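Local coordinates for 33-36 kDa outer membrane protein (Acinetobacter baumannii, PDB 6GIE) that probably forms a beta-barrel channel across the outer membrane, consistent with a porin for small solutes, at residues G249-T258 / G269-A277. Sequence-based numbering, arbitrary orientation.
Sequences GYDHVWGGHT and GADFVKANA. With C8E ((hydroxyethyloxy)tri(ethyloxy)octane), chain D; C8E ((hydroxyethyloxy)tri(ethyloxy)octane), chain C.
Asn-276 O takes two backbone N-H groups from the facing segment: a short bond from Asp-251 N, 2.7 Å and in the carbonyl plane, and a weak one from His-252 N at 3.4 Å. Two residues set against one make a classic beta bulge where strand 252-258 begins. From there the antiparallel ladder runs regularly, Asn-276 N returning a bond to His-252 O and Lys-274 N meeting Trp-254 O at 2.8 Å.

Trp-254, Lys-274 and Asn-276 share the face that also carries Phe-272 and Thr-258. With chi1 at 62°, CG of Trp-254 lies between the backbone N and the carbonyl carbon, and the indole reaches across to the neighbouring strand. Lys-274 CB then sits over the six-membered ring, 3.9 Å from its centroid, in a CH-pi contact. Asn-276 ND2 comes to the indole edge, 3.8 Å from Trp-254 CZ3, its amide nearly perpendicular to the ring (87°). At another edge Trp-254 NE1 makes a weak hydrogen bond to the ether O15 of a C8E detergent.

These strands form one hairpin of the porin beta-barrel, flanked by strands 234-242 and 285-295, and detergent along the Trp-254 face is consistent with its being the lipid-facing outside. A second C8E lies against Thr-258 CG2 and Ala-270 CB, which themselves touch.

On the other face, Val-253 CG1 packs against Val-273 CG1 at 3.6 Å, while Val-253 CG2 rests on Ala-275 CB. Farther along, Asp-271 OD1 lies near the plane of the His-257 imidazole, 3.0 Å from CD2 of that ring, a carbon; the carboxylate is turned 56° from the ring. A water lies within hydrogen-bonding distance of both Asp-271 OD1 and Thr-258 O and links them, while Asp-271 OD2 has a weak hydrogen bond from Asn-291 ND2 on strand 285-295.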
ATOM      1  N   GLY A 249       2.253 -23.147   2.728  1.00 85.85           N
ATOM      2  CA  GLY A 249       1.916 -23.838   3.974  1.00 85.50           C
ATOM      3  C   GLY A 249       1.497 -22.876   5.078  1.00 83.21           C
ATOM      4  O   GLY A 249       0.893 -23.306   6.060  1.00 82.37           O
ATOM      5  N   TYR A 250       1.802 -21.581   4.900  1.00 72.47           N
ATOM      6  CA  TYR A 250       1.673 -20.569   5.956  1.00 64.07           C
ATOM      7  C   TYR A 250       0.230 -20.200   6.315  1.00 58.44           C
ATOM      8  O   TYR A 250      -0.598 -19.948   5.434  1.00 51.84           O
ATOM      9  CB  TYR A 250       2.382 -19.274   5.546  1.00 67.01           C
ATOM     10  CG  TYR A 250       3.862 -19.390   5.293  1.00 72.80           C
ATOM     11  CD1 TYR A 250       4.747 -19.706   6.327  1.00 74.71           C
ATOM     12  CD2 TYR A 250       4.389 -19.145   4.022  1.00 78.16           C
ATOM     13  CE1 TYR A 250       6.113 -19.811   6.096  1.00 78.81           C
ATOM     14  CE2 TYR A 250       5.750 -19.237   3.783  1.00 83.45           C
ATOM     15  CZ  TYR A 250       6.608 -19.569   4.819  1.00 84.63           C
ATOM     16  OH  TYR A 250       7.961 -19.657   4.570  1.00 85.04           O
ATOM     17  N   ASP A 251      -0.018 -20.078   7.618  1.00 58.55           N
ATOM     18  CA  ASP A 251      -1.323 -19.704   8.160  1.00 56.64           C
ATOM     19  C   ASP A 251      -1.431 -18.199   8.525  1.00 49.38           C
ATOM     20  O   ASP A 251      -2.288 -17.493   8.024  1.00 46.82           O
ATOM     21  CB  ASP A 251      -1.632 -20.577   9.377  1.00 71.01           C
ATOM     22  CG  ASP A 251      -2.946 -21.312   9.250  1.00 89.44           C
ATOM     23  OD1 ASP A 251      -3.063 -22.166   8.329  1.00 82.54           O
ATOM     24  OD2 ASP A 251      -3.864 -21.022  10.060  1.00107.24           O
ATOM     25  N   HIS A 252      -0.574 -17.688   9.391  1.00 51.65           N
ATOM     26  CA  HIS A 252      -0.743 -16.309   9.887  1.00 48.11           C
ATOM     27  C   HIS A 252       0.497 -15.443   9.651  1.00 44.55           C
ATOM     28  O   HIS A 252       1.624 -15.951   9.706  1.00 49.39           O
ATOM     29  CB  HIS A 252      -1.118 -16.357  11.368  1.00 50.09           C
ATOM     30  CG  HIS A 252      -2.334 -17.182  11.624  1.00 56.48           C
ATOM     31  ND1 HIS A 252      -2.301 -18.366  12.328  1.00 62.00           N
ATOM     32  CD2 HIS A 252      -3.613 -17.032  11.200  1.00 56.23           C
ATOM     33  CE1 HIS A 252      -3.509 -18.900  12.348  1.00 64.10           C
ATOM     34  NE2 HIS A 252      -4.326 -18.110  11.671  1.00 62.95           N
ATOM     35  N   VAL A 253       0.267 -14.162   9.355  1.00 35.35           N
ATOM     36  CA  VAL A 253       1.316 -13.162   9.175  1.00 35.22           C
ATOM     37  C   VAL A 253       1.065 -11.927  10.029  1.00 35.12           C
ATOM     38  O   VAL A 253      -0.030 -11.405  10.017  1.00 39.59           O
ATOM     39  CB  VAL A 253       1.379 -12.679   7.739  1.00 37.22           C
ATOM     40  CG1 VAL A 253       2.396 -11.565   7.594  1.00 34.94           C
ATOM     41  CG2 VAL A 253       1.722 -13.854   6.830  1.00 46.35           C
ATOM     42  N   TRP A 254       2.082 -11.467  10.757  1.00 31.76           N
ATOM     43  CA  TRP A 254       1.994 -10.225  11.488  1.00 30.32           C
ATOM     44  C   TRP A 254       3.288  -9.395  11.334  1.00 29.31           C
ATOM     45  O   TRP A 254       4.378  -9.940  11.091  1.00 27.35           O
ATOM     46  CB  TRP A 254       1.604 -10.494  12.939  1.00 33.76           C
ATOM     47  CG  TRP A 254       2.521 -11.289  13.698  1.00 38.96           C
ATOM     48  CD1 TRP A 254       3.387 -10.815  14.621  1.00 47.60           C
ATOM     49  CD2 TRP A 254       2.701 -12.726  13.671  1.00 44.34           C
ATOM     50  NE1 TRP A 254       4.132 -11.846  15.160  1.00 51.49           N
ATOM     51  CE2 TRP A 254       3.726 -13.032  14.596  1.00 53.90           C
ATOM     52  CE3 TRP A 254       2.123 -13.773  12.941  1.00 48.61           C
ATOM     53  CZ2 TRP A 254       4.179 -14.357  14.821  1.00 50.25           C
ATOM     54  CZ3 TRP A 254       2.581 -15.079  13.143  1.00 50.86           C
ATOM     55  CH2 TRP A 254       3.588 -15.362  14.089  1.00 54.70           C
ATOM     56  N   GLY A 255       3.136  -8.080  11.391  1.00 21.93           N
ATOM     57  CA  GLY A 255       4.229  -7.204  11.209  1.00 22.33           C
ATOM     58  C   GLY A 255       4.160  -5.888  11.948  1.00 21.90           C
ATOM     59  O   GLY A 255       3.098  -5.438  12.361  1.00 19.34           O
ATOM     60  N   GLY A 256       5.331  -5.278  12.115  1.00 18.43           N
ATOM     61  CA  GLY A 256       5.390  -3.914  12.532  1.00 17.73           C
ATOM     62  C   GLY A 256       6.162  -3.141  11.531  1.00 17.84           C
ATOM     63  O   GLY A 256       7.009  -3.686  10.870  1.00 19.38           O
ATOM     64  N   HIS A 257       5.882  -1.861  11.454  1.00 18.19           N
ATOM     65  CA  HIS A 257       6.353  -1.021  10.378  1.00 18.93           C
ATOM     66  C   HIS A 257       6.586   0.363  10.916  1.00 16.98           C
ATOM     67  O   HIS A 257       5.784   0.859  11.680  1.00 18.17           O
ATOM     68  CB  HIS A 257       5.284  -0.902   9.281  1.00 20.00           C
ATOM     69  CG  HIS A 257       4.803  -2.222   8.821  1.00 27.49           C
ATOM     70  ND1 HIS A 257       3.679  -2.811   9.353  1.00 24.78           N
ATOM     71  CD2 HIS A 257       5.388  -3.156   8.027  1.00 26.86           C
ATOM     72  CE1 HIS A 257       3.540  -4.016   8.822  1.00 25.84           C
ATOM     73  NE2 HIS A 257       4.568  -4.253   8.024  1.00 23.77           N
ATOM     74  N   THR A 258       7.579   1.028  10.378  1.00 14.42           N
ATOM     75  CA  THR A 258       7.927   2.324  10.836  1.00 15.21           C
ATOM     76  C   THR A 258       8.241   3.140   9.613  1.00 15.67           C
ATOM     77  O   THR A 258       8.807   2.586   8.636  1.00 14.54           O
ATOM     78  CB  THR A 258       9.172   2.136  11.728  1.00 17.70           C
ATOM     79  OG1 THR A 258       9.092   2.903  12.924  1.00 32.91           O
ATOM     80  CG2 THR A 258      10.369   2.343  11.054  1.00 17.52           C
ATOM     81  N   GLY A 269      12.306   3.942   6.106  1.00 14.59           N
ATOM     82  CA  GLY A 269      11.477   3.067   6.849  1.00 12.97           C
ATOM     83  C   GLY A 269      11.974   1.676   7.025  1.00 13.38           C
ATOM     84  O   GLY A 269      12.922   1.232   6.384  1.00 13.29           O
ATOM     85  N   ALA A 270      11.249   0.969   7.900  1.00 13.33           N
ATOM     86  CA  ALA A 270      11.644  -0.334   8.325  1.00 14.34           C
ATOM     87  C   ALA A 270      10.461  -1.233   8.511  1.00 14.19           C
ATOM     88  O   ALA A 270       9.395  -0.777   8.949  1.00 13.58           O
ATOM     89  CB  ALA A 270      12.478  -0.215   9.646  1.00 14.86           C
ATOM     90  N   ASP A 271      10.657  -2.526   8.268  1.00 16.21           N
ATOM     91  CA  ASP A 271       9.535  -3.490   8.393  1.00 18.06           C
ATOM     92  C   ASP A 271      10.049  -4.774   9.011  1.00 18.06           C
ATOM     93  O   ASP A 271      11.148  -5.274   8.661  1.00 17.72           O
ATOM     94  CB  ASP A 271       8.920  -3.835   7.010  1.00 20.43           C
ATOM     95  CG  ASP A 271       8.579  -2.611   6.183  1.00 26.96           C
ATOM     96  OD1 ASP A 271       7.646  -1.854   6.582  1.00 31.50           O
ATOM     97  OD2 ASP A 271       9.273  -2.381   5.144  1.00 32.56           O
ATOM     98  N   PHE A 272       9.273  -5.322   9.934  1.00 17.88           N
ATOM     99  CA  PHE A 272       9.609  -6.585  10.521  1.00 19.56           C
ATOM    100  C   PHE A 272       8.357  -7.432  10.434  1.00 21.48           C
ATOM    101  O   PHE A 272       7.313  -7.037  10.971  1.00 24.03           O
ATOM    102  CB  PHE A 272      10.056  -6.409  11.979  1.00 20.12           C
ATOM    103  CG  PHE A 272      10.209  -7.712  12.714  1.00 22.16           C
ATOM    104  CD1 PHE A 272      10.854  -8.787  12.120  1.00 24.14           C
ATOM    105  CD2 PHE A 272       9.799  -7.851  14.000  1.00 25.52           C
ATOM    106  CE1 PHE A 272      11.023  -9.998  12.766  1.00 26.34           C
ATOM    107  CE2 PHE A 272       9.996  -9.069  14.688  1.00 27.78           C
ATOM    108  CZ  PHE A 272      10.582 -10.151  14.050  1.00 27.22           C
ATOM    109  N   VAL A 273       8.468  -8.621   9.842  1.00 23.38           N
ATOM    110  CA  VAL A 273       7.280  -9.431   9.481  1.00 23.69           C
ATOM    111  C   VAL A 273       7.526 -10.865   9.814  1.00 25.93           C
ATOM    112  O   VAL A 273       8.555 -11.426   9.452  1.00 28.29           O
ATOM    113  CB  VAL A 273       6.904  -9.264   8.005  1.00 26.03           C
ATOM    114  CG1 VAL A 273       5.683 -10.103   7.610  1.00 27.10           C
ATOM    115  CG2 VAL A 273       6.548  -7.804   7.722  1.00 26.07           C
ATOM    116  N   LYS A 274       6.643 -11.452  10.589  1.00 25.20           N
ATOM    117  CA  LYS A 274       6.800 -12.825  10.958  1.00 28.81           C
ATOM    118  C   LYS A 274       5.702 -13.601  10.315  1.00 31.97           C
ATOM    119  O   LYS A 274       4.609 -13.060  10.145  1.00 32.09           O
ATOM    120  CB  LYS A 274       6.611 -12.989  12.455  1.00 31.07           C
ATOM    121  CG  LYS A 274       7.710 -12.374  13.281  1.00 33.47           C
ATOM    122  CD  LYS A 274       7.700 -12.786  14.752  1.00 33.78           C
ATOM    123  CE  LYS A 274       8.150 -14.218  14.953  1.00 36.76           C
ATOM    124  NZ  LYS A 274       8.388 -14.586  16.368  1.00 38.11           N
ATOM    125  N   ALA A 275       5.947 -14.876   9.988  1.00 34.30           N
ATOM    126  CA  ALA A 275       4.853 -15.739   9.504  1.00 36.11           C
ATOM    127  C   ALA A 275       5.009 -17.111  10.067  1.00 40.90           C
ATOM    128  O   ALA A 275       6.122 -17.557  10.282  1.00 43.53           O
ATOM    129  CB  ALA A 275       4.805 -15.802   7.983  1.00 34.83           C
ATOM    130  N   ASN A 276       3.896 -17.789  10.311  1.00 45.48           N
ATOM    131  CA  ASN A 276       3.962 -19.166  10.784  1.00 48.69           C
ATOM    132  C   ASN A 276       2.959 -20.139  10.110  1.00 51.30           C
ATOM    133  O   ASN A 276       2.096 -19.724   9.277  1.00 48.03           O
ATOM    134  CB  ASN A 276       3.945 -19.163  12.312  1.00 51.43           C
ATOM    135  CG  ASN A 276       2.564 -19.162  12.914  1.00 57.29           C
ATOM    136  OD1 ASN A 276       2.393 -19.618  14.046  1.00 64.27           O
ATOM    137  ND2 ASN A 276       1.580 -18.656  12.194  1.00 53.35           N
ATOM    138  N   ALA A 277       3.141 -21.427  10.425  1.00 63.29           N
ATOM    139  CA  ALA A 277       2.230 -22.546  10.051  1.00 62.87           C
ATOM    140  C   ALA A 277       2.107 -23.565  11.180  1.00 67.29           C
ATOM    141  O   ALA A 277       1.435 -23.330  12.190  1.00 75.74           O
ATOM    142  CB  ALA A 277       2.720 -23.243   8.794  1.00 65.96           C
TER
HETATM  143  O12 C8E D 303       5.443 -13.860  18.335  1.00 50.62           O
HETATM  144  C13 C8E D 303       6.406 -12.900  18.771  1.00 58.15           C
HETATM  145  C14 C8E D 303       5.983 -11.504  18.334  1.00 53.42           C
HETATM  146  O15 C8E D 303       6.689 -11.151  17.144  1.00 61.38           O
HETATM  147  C16 C8E D 303       6.895  -9.750  16.939  1.00 58.01           C
HETATM  148  C17 C8E D 303       5.900  -9.294  15.887  1.00 63.92           C
HETATM  149  O18 C8E D 303       6.017  -7.902  15.605  1.00 55.20           O
HETATM  150  C19 C8E D 303       4.971  -7.430  14.772  1.00 40.05           C
HETATM  151  C20 C8E D 303       3.705  -7.124  15.555  1.00 48.54           C
HETATM  152  O21 C8E D 303       3.727  -5.748  15.956  1.00 51.68           O
HETATM  153  C6  C8E C 302      11.696   5.948  13.340  1.00 19.29           C
HETATM  154  C7  C8E C 302      11.869   4.757  12.444  1.00 16.75           C
HETATM  155  C8  C8E C 302      12.059   5.155  10.996  1.00 15.04           C
HETATM  156  O9  C8E C 302      13.311   4.634  10.499  1.00 23.92           O
HETATM  157  C10 C8E C 302      13.383   3.232  10.263  1.00 21.55           C
HETATM  158  C11 C8E C 302      14.779   2.788   9.845  1.00 30.27           C
HETATM  159  O12 C8E C 302      15.576   2.134  10.853  1.00 27.88           O
HETATM  160  C13 C8E C 302      14.920   1.506  11.918  1.00 27.32           C
HETATM  161  C14 C8E C 302      15.652   0.297  12.457  1.00 24.31           C
HETATM  162  O15 C8E C 302      14.543  -0.502  12.861  1.00 22.86           O
HETATM  163  C16 C8E C 302      14.768  -1.814  13.279  1.00 31.39           C
HETATM  164  C17 C8E C 302      13.542  -2.609  12.868  1.00 28.08           C
HETATM  165  O18 C8E C 302      12.354  -1.829  12.904  1.00 26.32           O
HETATM  166  C19 C8E C 302      11.265  -2.567  12.330  1.00 28.68           C
HETATM  167  C20 C8E C 302       9.984  -1.737  12.371  1.00 33.14           C
HETATM  168  O21 C8E C 302       9.180  -2.099  13.502  1.00 30.44           O
HETATM  169  O   HOH W   1       7.756   0.852   6.926  1.00 25.31           O